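Local coordinates for sensor protein (Haloarcula marismortui ATCC 43049, PDB 3BWL), which is probably a sensor histidine kinase, passing phosphate from ATP to a protein histidine, and is represented here by its PAS domain, which holds an indole aldehyde, at residues V32-A35 against I39-V42; Q75-G80 against R87-L92; L108-E113 against R117-S122. All blocks are in the same frame, centred on the assembly; numbering follows the deposited sequence. Where two conformers were deposited one is given.

The three contacts follow one another along the chain and share the five-stranded antiparallel sheet of a PAS domain, whose order is 39-42, 29-33, 115-124, 100-112, 86-94. Interaction 1 closes the hairpin at one border of the sheet, interaction 3 the hairpin next to it, and their centres lie about 8 Å apart, joined where Leu33 N meets Phe118 O. Interaction 2, about 14 Å from the centre of interaction 1 and 12 Å from that of interaction 3, lays helix 71-79 against strand 86-94 at the other border. Each contributes residues to the pocket of 1H-indole-3-carbaldehyde, while interactions 1 and 3 also face the second subunit.

Interaction 1: residues V32-A35 against I39-V42; sequences VLDA and ICEV. With I3A (1H-indole-3-carbaldehyde), chain F.
Val32 and Cys40 meet through their backbones: the amide of Cys40 donates to Val32 O at 2.7 Å, a fairly straight bond with an N-H...O angle of 161°. The same oxygen takes a second, weak bond from Glu41 N at 3.4 Å, and Val32 N in turn gives its hydrogen to Glu41 O at 2.7 Å. One carbonyl thus serves two successive amides. Beside these bonds the side chains of Val32 and Glu41 run next to each other in the same direction, CB to CB at 3.9 Å. Leu33 and Ile39 pack on the opposite face of the sheet, where the CD2 branch of Leu33 rests 3.7 Å from Ile39 CG1. The other branch of Leu33, CD1, reaches the ligand, 3.5 Å from the aldehyde O of I3A. With Cys40 and Glu41 both facing Val32, this is a classic beta bulge in the first hairpin of the PAS fold, strands 29-33 and 39-42. The Cys40 sulfur, turned anti to its own carbonyl carbon (chi1 -69°), lies 3.8 Å from Asp34 N. Asp34 OD1 accepts the amides of Asp36 and Thr38, tying down the connecting turn. Farther out, Glu41 OE1 forms a salt bridge with Arg18 of the second subunit, whose Leu22 packs on both Val32 and Glu41; Glu41 and Glu54 also belong to a magnesium site of this protein that holds no ion in this chain.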
loop_
_atom_site.group_PDB
_atom_site.type_symbol
_atom_site.label_atom_id
_atom_site.label_comp_id
_atom_site.label_asym_id
_atom_site.label_seq_id
_atom_site.Cartn_x
_atom_site.Cartn_y
_atom_site.Cartn_z
ATOM N N VAL A 32 4.663 -9.028 4.089
ATOM C CA VAL A 32 5.623 -8.641 5.127
ATOM C C VAL A 32 6.462 -9.872 5.463
ATOM O O VAL A 32 5.890 -10.946 5.734
ATOM C CB VAL A 32 4.895 -8.105 6.416
ATOM C CG1 VAL A 32 5.925 -7.686 7.472
ATOM C CG2 VAL A 32 4.023 -6.900 6.042
ATOM N N LEU A 33 7.786 -9.707 5.446
ATOM C CA LEU A 33 8.718 -10.829 5.694
ATOM C C LEU A 33 9.541 -10.558 6.932
ATOM O O LEU A 33 9.783 -9.402 7.295
ATOM C CB LEU A 33 9.707 -11.027 4.524
ATOM C CG LEU A 33 9.125 -11.174 3.122
ATOM C CD1 LEU A 33 10.312 -11.393 2.168
ATOM C CD2 LEU A 33 8.096 -12.346 3.094
ATOM N N ASP A 34 9.968 -11.615 7.602
ATOM C CA ASP A 34 11.007 -11.420 8.611
ATOM C C ASP A 34 12.382 -11.569 7.954
ATOM O O ASP A 34 12.473 -11.810 6.737
ATOM C CB ASP A 34 10.809 -12.338 9.825
ATOM C CG ASP A 34 11.090 -13.799 9.530
ATOM O OD1 ASP A 34 11.736 -14.115 8.507
ATOM O OD2 ASP A 34 10.700 -14.639 10.387
ATOM N N ALA A 35 13.455 -11.423 8.737
ATOM C CA ALA A 35 14.806 -11.384 8.131
ATOM C C ALA A 35 15.226 -12.714 7.487
ATOM O O ALA A 35 16.187 -12.765 6.708
ATOM C CB ALA A 35 15.855 -10.914 9.175
ATOM N N ILE A 39 7.095 -15.423 5.612
ATOM C CA ILE A 39 5.961 -14.536 5.342
ATOM C C ILE A 39 5.168 -14.359 6.627
ATOM O O ILE A 39 4.574 -15.336 7.162
ATOM C CB ILE A 39 5.038 -15.081 4.236
ATOM C CG1 ILE A 39 5.761 -15.177 2.873
ATOM C CG2 ILE A 39 3.806 -14.162 4.083
ATOM C CD1 ILE A 39 5.023 -16.099 1.858
ATOM N N CYS A 40 5.176 -13.125 7.145
ATOM C CA CYS A 40 4.543 -12.807 8.410
ATOM C C CYS A 40 3.114 -12.270 8.239
ATOM O O CYS A 40 2.242 -12.493 9.091
ATOM C CB CYS A 40 5.374 -11.758 9.137
ATOM S SG CYS A 40 6.949 -12.393 9.691
ATOM N N GLU A 41 2.871 -11.536 7.154
ATOM C CA GLU A 41 1.565 -10.982 6.886
ATOM C C GLU A 41 1.492 -10.844 5.367
ATOM O O GLU A 41 2.524 -10.625 4.713
ATOM C CB GLU A 41 1.421 -9.583 7.492
ATOM C CG GLU A 41 0.004 -9.006 7.543
ATOM C CD GLU A 41 -0.128 -7.866 8.546
ATOM O OE1 GLU A 41 0.918 -7.297 8.986
ATOM O OE2 GLU A 41 -1.277 -7.546 8.910
ATOM N N VAL A 42 0.264 -10.925 4.854
ATOM C CA VAL A 42 -0.054 -10.720 3.435
ATOM C C VAL A 42 -1.404 -10.026 3.348
ATOM O O VAL A 42 -2.264 -10.219 4.236
ATOM C CB VAL A 42 -0.158 -12.042 2.613
ATOM C CG1 VAL A 42 1.228 -12.678 2.364
ATOM C CG2 VAL A 42 -1.097 -13.066 3.287
HETATM O O I3A F . 8.649 -10.084 -0.593
HETATM C "C3'" I3A F . 8.394 -10.506 -1.716
HETATM C C3 I3A F . 9.496 -11.051 -2.583
HETATM C C2 I3A F . 9.192 -11.619 -3.849
HETATM N N I3A F . 10.428 -12.017 -4.300
HETATM C C8 I3A F . 11.418 -11.753 -3.400
HETATM C C9 I3A F . 10.866 -11.157 -2.270
HETATM C C4 I3A F . 11.685 -10.761 -1.192
HETATM C C5 I3A F . 13.079 -11.025 -1.249
HETATM C C6 I3A F . 13.633 -11.661 -2.373
HETATM C C7 I3A F . 12.797 -12.014 -3.451
#

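Interaction 2: residues Q75-G80 against R87-L92; sequences QTQLSG and RKFEGL. With I3A (1H-indole-3-carbaldehyde), chain F.
Gln77 meets Phe89 by an amide-on-ring contact. Its NE2 stands 3.1 Å above the plane of the Phe89 ring, displaced from the middle toward the rim, and comes within 3.2 Å of Phe89 CD2. The amide plane is turned 68° from the ring, so the nitrogen end, not the flat of the amide, looks onto the face. CG of Gln77 lies anti to the backbone N (chi1 -173°), and a bend at chi2 (76°) then brings the amide over the ring.

Polar contacts gather around Arg87, whose extended chain runs alongside Gln77, the two side chains heading opposite ways. A water bridges helix and strand, donating to Gln77 O at 2.8 Å and accepting from Arg87 NH1 at 2.5 Å, an unusually short distance to be read with caution. Gly80 O sits at the edge of the guanidinium, 3.1 Å from Arg87 NH2, but the angle is too poor for a hydrogen bond. Arg87 is held from outside by a salt bridge from NE to Glu85 and by a cation-pi contact with Phe81.

Apolar contacts turn inward to the bound aldehyde: Phe89 CE1 lies 3.5 Å from I3A C7, and Leu78 CD2 is 3.9 Å from I3A C5. Phe69 adds another ring beside Phe89, and Asp66 accepts a hydrogen bond from the ligand.

Helix 71-79 and the border strand 86-94 are therefore joined beside the ligand by a water, which makes the polar link, and by the packing of the Gln77 amide on Phe89, two residues that touch both each other and the bound aldehyde.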
loop_
_atom_site.group_PDB
_atom_site.type_symbol
_atom_site.label_atom_id
_atom_site.label_comp_id
_atom_site.label_asym_id
_atom_site.label_seq_id
_atom_site.Cartn_x
_atom_site.Cartn_y
_atom_site.Cartn_z
ATOM N N GLN A 75 18.023 -15.092 0.992
ATOM C CA GLN A 75 18.878 -14.778 2.146
ATOM C C GLN A 75 19.865 -13.669 1.807
ATOM O O GLN A 75 20.022 -12.699 2.540
ATOM C CB GLN A 75 19.602 -16.044 2.616
ATOM C CG GLN A 75 18.667 -17.023 3.338
ATOM C CD GLN A 75 19.108 -18.485 3.297
ATOM O OE1 GLN A 75 20.303 -18.811 3.189
ATOM N NE2 GLN A 75 18.128 -19.382 3.396
ATOM N N THR A 76 20.527 -13.825 0.667
ATOM C CA THR A 76 21.514 -12.849 0.183
ATOM C C THR A 76 20.844 -11.499 -0.098
ATOM O O THR A 76 21.355 -10.446 0.311
ATOM C CB THR A 76 22.188 -13.350 -1.110
ATOM O OG1 THR A 76 22.854 -14.600 -0.840
ATOM C CG2 THR A 76 23.225 -12.322 -1.596
ATOM N N GLN A 77 19.702 -11.515 -0.793
ATOM C CA GLN A 77 18.974 -10.271 -1.049
ATOM C C GLN A 77 18.672 -9.504 0.250
ATOM O O GLN A 77 18.977 -8.303 0.355
ATOM C CB GLN A 77 17.649 -10.570 -1.771
ATOM C CG GLN A 77 16.866 -9.330 -2.234
ATOM C CD GLN A 77 17.461 -8.672 -3.464
ATOM O OE1 GLN A 77 18.672 -8.476 -3.552
ATOM N NE2 GLN A 77 16.613 -8.342 -4.432
ATOM N N LEU A 78 18.064 -10.190 1.213
ATOM C CA LEU A 78 17.579 -9.526 2.465
ATOM C C LEU A 78 18.735 -9.033 3.343
ATOM O O LEU A 78 18.662 -7.930 3.905
ATOM C CB LEU A 78 16.687 -10.477 3.252
ATOM C CG LEU A 78 15.418 -10.984 2.570
ATOM C CD1 LEU A 78 14.624 -11.980 3.476
ATOM C CD2 LEU A 78 14.549 -9.771 2.164
ATOM N N SER A 79 19.801 -9.832 3.434
ATOM C CA SER A 79 20.930 -9.475 4.311
ATOM C C SER A 79 21.668 -8.208 3.840
ATOM O O SER A 79 22.315 -7.543 4.642
ATOM C CB SER A 79 21.898 -10.651 4.476
ATOM O OG SER A 79 22.487 -10.982 3.237
ATOM N N GLY A 80 21.560 -7.875 2.546
ATOM C CA GLY A 80 22.233 -6.692 2.000
ATOM C C GLY A 80 21.528 -5.366 2.325
ATOM O O GLY A 80 22.126 -4.315 2.195
ATOM N N ARG A 87 14.671 -1.158 -2.507
ATOM C CA ARG A 87 15.176 -1.621 -3.794
ATOM C C ARG A 87 14.029 -2.135 -4.644
ATOM O O ARG A 87 13.079 -2.706 -4.120
ATOM C CB ARG A 87 16.148 -2.787 -3.606
ATOM C CG ARG A 87 17.404 -2.423 -2.927
ATOM C CD ARG A 87 18.486 -3.468 -3.231
ATOM N NE ARG A 87 19.463 -3.405 -2.173
ATOM C CZ ARG A 87 20.177 -4.435 -1.743
ATOM N NH1 ARG A 87 20.040 -5.635 -2.303
ATOM N NH2 ARG A 87 21.051 -4.254 -0.754
ATOM N N LYS A 88 14.127 -1.948 -5.958
ATOM C CA LYS A 88 13.200 -2.562 -6.908
ATOM C C LYS A 88 13.920 -3.654 -7.722
ATOM O O LYS A 88 15.057 -3.480 -8.177
ATOM C CB LYS A 88 12.654 -1.508 -7.875
ATOM C CG LYS A 88 11.902 -0.384 -7.207
ATOM C CD LYS A 88 11.161 0.463 -8.207
ATOM C CE LYS A 88 12.084 1.415 -8.931
ATOM N NZ LYS A 88 11.291 2.310 -9.840
ATOM N N PHE A 89 13.258 -4.786 -7.906
ATOM C CA PHE A 89 13.835 -5.887 -8.659
ATOM C C PHE A 89 12.724 -6.778 -9.172
ATOM O O PHE A 89 11.605 -6.758 -8.655
ATOM C CB PHE A 89 14.791 -6.732 -7.790
ATOM C CG PHE A 89 14.128 -7.317 -6.546
ATOM C CD1 PHE A 89 13.528 -8.575 -6.582
ATOM C CD2 PHE A 89 14.117 -6.600 -5.348
ATOM C CE1 PHE A 89 12.917 -9.102 -5.451
ATOM C CE2 PHE A 89 13.509 -7.115 -4.196
ATOM C CZ PHE A 89 12.910 -8.380 -4.248
ATOM N N GLU A 90 13.067 -7.620 -10.137
ATOM C CA GLU A 90 12.088 -8.472 -10.775
ATOM C C GLU A 90 11.968 -9.811 -10.058
ATOM O O GLU A 90 12.964 -10.376 -9.594
ATOM C CB GLU A 90 12.467 -8.652 -12.259
ATOM C CG GLU A 90 11.653 -9.688 -13.013
ATOM C CD GLU A 90 12.139 -9.932 -14.466
ATOM O OE1 GLU A 90 13.240 -9.484 -14.860
ATOM O OE2 GLU A 90 11.384 -10.606 -15.214
ATOM N N GLY A 91 10.741 -10.322 -10.005
ATOM C CA GLY A 91 10.486 -11.676 -9.519
ATOM C C GLY A 91 9.478 -12.336 -10.431
ATOM O O GLY A 91 8.992 -11.696 -11.378
ATOM N N LEU A 92 9.167 -13.585 -10.147
ATOM C CA LEU A 92 8.231 -14.344 -10.978
ATOM C C LEU A 92 7.412 -15.278 -10.089
ATOM O O LEU A 92 7.880 -16.369 -9.717
ATOM C CB LEU A 92 8.969 -15.126 -12.102
ATOM C CG LEU A 92 8.067 -15.970 -12.997
ATOM C CD1 LEU A 92 7.333 -15.074 -14.025
ATOM C CD2 LEU A 92 8.969 -17.010 -13.744
HETATM O O I3A F . 8.649 -10.084 -0.593
HETATM C "C3'" I3A F . 8.394 -10.506 -1.716
HETATM C C3 I3A F . 9.496 -11.051 -2.583
HETATM C C2 I3A F . 9.192 -11.619 -3.849
HETATM N N I3A F . 10.428 -12.017 -4.300
HETATM C C8 I3A F . 11.418 -11.753 -3.400
HETATM C C9 I3A F . 10.866 -11.157 -2.270
HETATM C C4 I3A F . 11.685 -10.761 -1.192
HETATM C C5 I3A F . 13.079 -11.025 -1.249
HETATM C C6 I3A F . 13.633 -11.661 -2.373
HETATM C C7 I3A F . 12.797 -12.014 -3.451
HETATM O O HOH W 1 21.222 -7.382 -0.977
#

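Interaction 3: residues L108-E113 against R117-S122; sequences LRFNLE and RFLAIS
Leu108 and Leu119, and likewise Phe110 and Arg117, form antiparallel hydrogen-bonded pairs, with the axes of strands 108-112 and 117-122 approaching to 4.7 Å at 133° between their directions. All four bonds are of ordinary length; that from Phe110 N to Arg117 O is nearly straight. Between them lies the non-hydrogen-bonded pair Arg109 and Phe118, where the CA-H of Phe118 points to Leu108 O with CA 3.1 Å from that oxygen. Arg109 extends across the Phe118 ring, its CG over one face in a CH-pi contact, 4.2 Å from the centroid. Further along, in the conformer described, the bend at chi3 brings the guanidinium over the rim: Phe118 CZ lies beneath its centre, 3.4 Å from Arg109 CZ, with the two planes 47° apart. The charged end in this conformer meets Asp116 in a salt bridge at NH2, and Phe81 O accepts from NH1. These strands are the last hairpin of the PAS sheet, and the Phe118 side faces the ligand pocket, where Ala120 touches the bound aldehyde. Replacing Phe118 by an alanine would probably strip the Arg109 guanidinium and its methylenes of the aromatic surface they lie on, leaving them freer to turn.

On the reverse face, CE2 of the Phe110 ring reaches Leu119 CB at 3.7 Å. CG of Phe110 stands between the backbone N and the carbonyl carbon (chi1 78°), which swings the ring across the neighbouring strand. Leu112 CB abuts Arg117 CG at 3.9 Å, the two side chains crossing nearly at a right angle, while the Arg117 guanidinium leads off to a salt bridge with Glu115. Leu108, Leu112 and Leu119 on this face pack against Arg45, Arg18 and Ser26 of the second subunit.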
loop_
_atom_site.group_PDB
_atom_site.type_symbol
_atom_site.label_atom_id
_atom_site.label_comp_id
_atom_site.label_asym_id
_atom_site.label_seq_id
_atom_site.Cartn_x
_atom_site.Cartn_y
_atom_site.Cartn_z
ATOM N N LEU A 108 11.280 -2.957 1.069
ATOM C CA LEU A 108 11.744 -2.026 2.102
ATOM C C LEU A 108 12.153 -2.798 3.340
ATOM O O LEU A 108 11.415 -3.675 3.763
ATOM C CB LEU A 108 10.564 -1.103 2.500
ATOM C CG LEU A 108 10.760 -0.223 3.743
ATOM C CD1 LEU A 108 11.907 0.832 3.578
ATOM C CD2 LEU A 108 9.468 0.467 4.147
ATOM N N ARG A 109 13.312 -2.487 3.944
ATOM C CA ARG A 109 13.633 -3.025 5.264
ATOM C C ARG A 109 13.266 -1.912 6.238
ATOM O O ARG A 109 13.641 -0.753 6.011
ATOM C CB ARG A 109 15.147 -3.339 5.407
ATOM C CG ARG A 109 15.485 -3.898 6.807
ATOM C CD ARG A 109 16.910 -4.492 6.908
ATOM N NE ARG A 109 16.882 -5.681 7.758
ATOM C CZ ARG A 109 17.707 -6.725 7.669
ATOM N NH1 ARG A 109 18.698 -6.751 6.785
ATOM N NH2 ARG A 109 17.535 -7.750 8.487
ATOM N N PHE A 110 12.528 -2.239 7.297
ATOM C CA PHE A 110 12.134 -1.191 8.265
ATOM C C PHE A 110 11.768 -1.776 9.597
ATOM O O PHE A 110 11.666 -3.001 9.748
ATOM C CB PHE A 110 11.011 -0.305 7.715
ATOM C CG PHE A 110 9.614 -0.924 7.771
ATOM C CD1 PHE A 110 8.541 -0.165 8.231
ATOM C CD2 PHE A 110 9.371 -2.231 7.358
ATOM C CE1 PHE A 110 7.250 -0.702 8.239
ATOM C CE2 PHE A 110 8.080 -2.772 7.377
ATOM C CZ PHE A 110 7.038 -2.000 7.815
ATOM N N ASN A 111 11.626 -0.896 10.582
ATOM C CA ASN A 111 11.300 -1.320 11.919
ATOM C C ASN A 111 9.795 -1.261 12.046
ATOM O O ASN A 111 9.194 -0.183 11.977
ATOM C CB ASN A 111 11.981 -0.408 12.940
ATOM C CG ASN A 111 11.749 -0.863 14.348
ATOM O OD1 ASN A 111 10.618 -1.122 14.749
ATOM N ND2 ASN A 111 12.821 -0.980 15.110
ATOM N N LEU A 112 9.179 -2.424 12.193
ATOM C CA LEU A 112 7.735 -2.492 12.286
ATOM C C LEU A 112 7.318 -2.881 13.700
ATOM O O LEU A 112 7.454 -4.048 14.104
ATOM C CB LEU A 112 7.150 -3.483 11.271
ATOM C CG LEU A 112 5.628 -3.656 11.294
ATOM C CD1 LEU A 112 4.897 -2.328 10.910
ATOM C CD2 LEU A 112 5.206 -4.817 10.358
ATOM N N GLU A 113 6.819 -1.886 14.438
ATOM C CA GLU A 113 6.430 -2.057 15.860
ATOM C C GLU A 113 7.528 -2.803 16.621
ATOM O O GLU A 113 7.263 -3.843 17.256
ATOM C CB GLU A 113 5.093 -2.821 15.986
ATOM C CG GLU A 113 3.895 -2.304 15.126
ATOM C CD GLU A 113 3.628 -0.796 15.274
ATOM O OE1 GLU A 113 4.340 0.014 14.624
ATOM O OE2 GLU A 113 2.710 -0.432 16.031
ATOM N N ARG A 117 11.673 -6.015 9.999
ATOM C CA ARG A 117 10.763 -6.581 8.971
ATOM C C ARG A 117 11.067 -6.050 7.583
ATOM O O ARG A 117 11.734 -5.032 7.440
ATOM C CB ARG A 117 9.290 -6.274 9.305
ATOM C CG ARG A 117 8.778 -7.004 10.571
ATOM C CD ARG A 117 8.712 -8.511 10.324
ATOM N NE ARG A 117 8.194 -9.253 11.467
ATOM C CZ ARG A 117 8.962 -9.852 12.373
ATOM N NH1 ARG A 117 10.289 -9.765 12.307
ATOM N NH2 ARG A 117 8.403 -10.531 13.370
ATOM N N PHE A 118 10.552 -6.744 6.568
ATOM C CA PHE A 118 10.602 -6.258 5.200
ATOM C C PHE A 118 9.157 -6.131 4.683
ATOM O O PHE A 118 8.335 -7.018 4.904
ATOM C CB PHE A 118 11.337 -7.242 4.282
ATOM C CG PHE A 118 12.811 -7.322 4.560
ATOM C CD1 PHE A 118 13.695 -6.614 3.764
ATOM C CD2 PHE A 118 13.301 -8.066 5.640
ATOM C CE1 PHE A 118 15.073 -6.647 4.016
ATOM C CE2 PHE A 118 14.717 -8.115 5.919
ATOM C CZ PHE A 118 15.574 -7.405 5.090
ATOM N N LEU A 119 8.895 -5.051 3.969
ATOM C CA LEU A 119 7.584 -4.797 3.376
ATOM C C LEU A 119 7.808 -4.795 1.878
ATOM O O LEU A 119 8.639 -4.024 1.361
ATOM C CB LEU A 119 7.085 -3.434 3.843
ATOM C CG LEU A 119 5.758 -2.899 3.312
ATOM C CD1 LEU A 119 4.579 -3.877 3.472
ATOM C CD2 LEU A 119 5.481 -1.503 3.987
ATOM N N ALA A 120 7.064 -5.654 1.181
ATOM C CA ALA A 120 7.209 -5.861 -0.262
ATOM C C ALA A 120 5.913 -5.531 -0.972
ATOM O O ALA A 120 4.878 -6.064 -0.656
ATOM C CB ALA A 120 7.623 -7.293 -0.568
ATOM N N ILE A 121 5.994 -4.596 -1.897
ATOM C CA ILE A 121 4.866 -4.265 -2.759
ATOM C C ILE A 121 5.195 -4.814 -4.165
ATOM O O ILE A 121 6.149 -4.367 -4.830
ATOM C CB ILE A 121 4.597 -2.711 -2.798
ATOM C CG1 ILE A 121 4.631 -2.080 -1.387
ATOM C CG2 ILE A 121 3.316 -2.412 -3.548
ATOM C CD1 ILE A 121 3.680 -2.652 -0.353
ATOM N N SER A 122 4.422 -5.788 -4.607
ATOM C CA SER A 122 4.650 -6.441 -5.927
ATOM C C SER A 122 3.652 -5.951 -6.968
ATOM O O SER A 122 2.427 -5.977 -6.735
ATOM C CB SER A 122 4.575 -7.966 -5.786
ATOM O OG SER A 122 5.480 -8.428 -4.757
#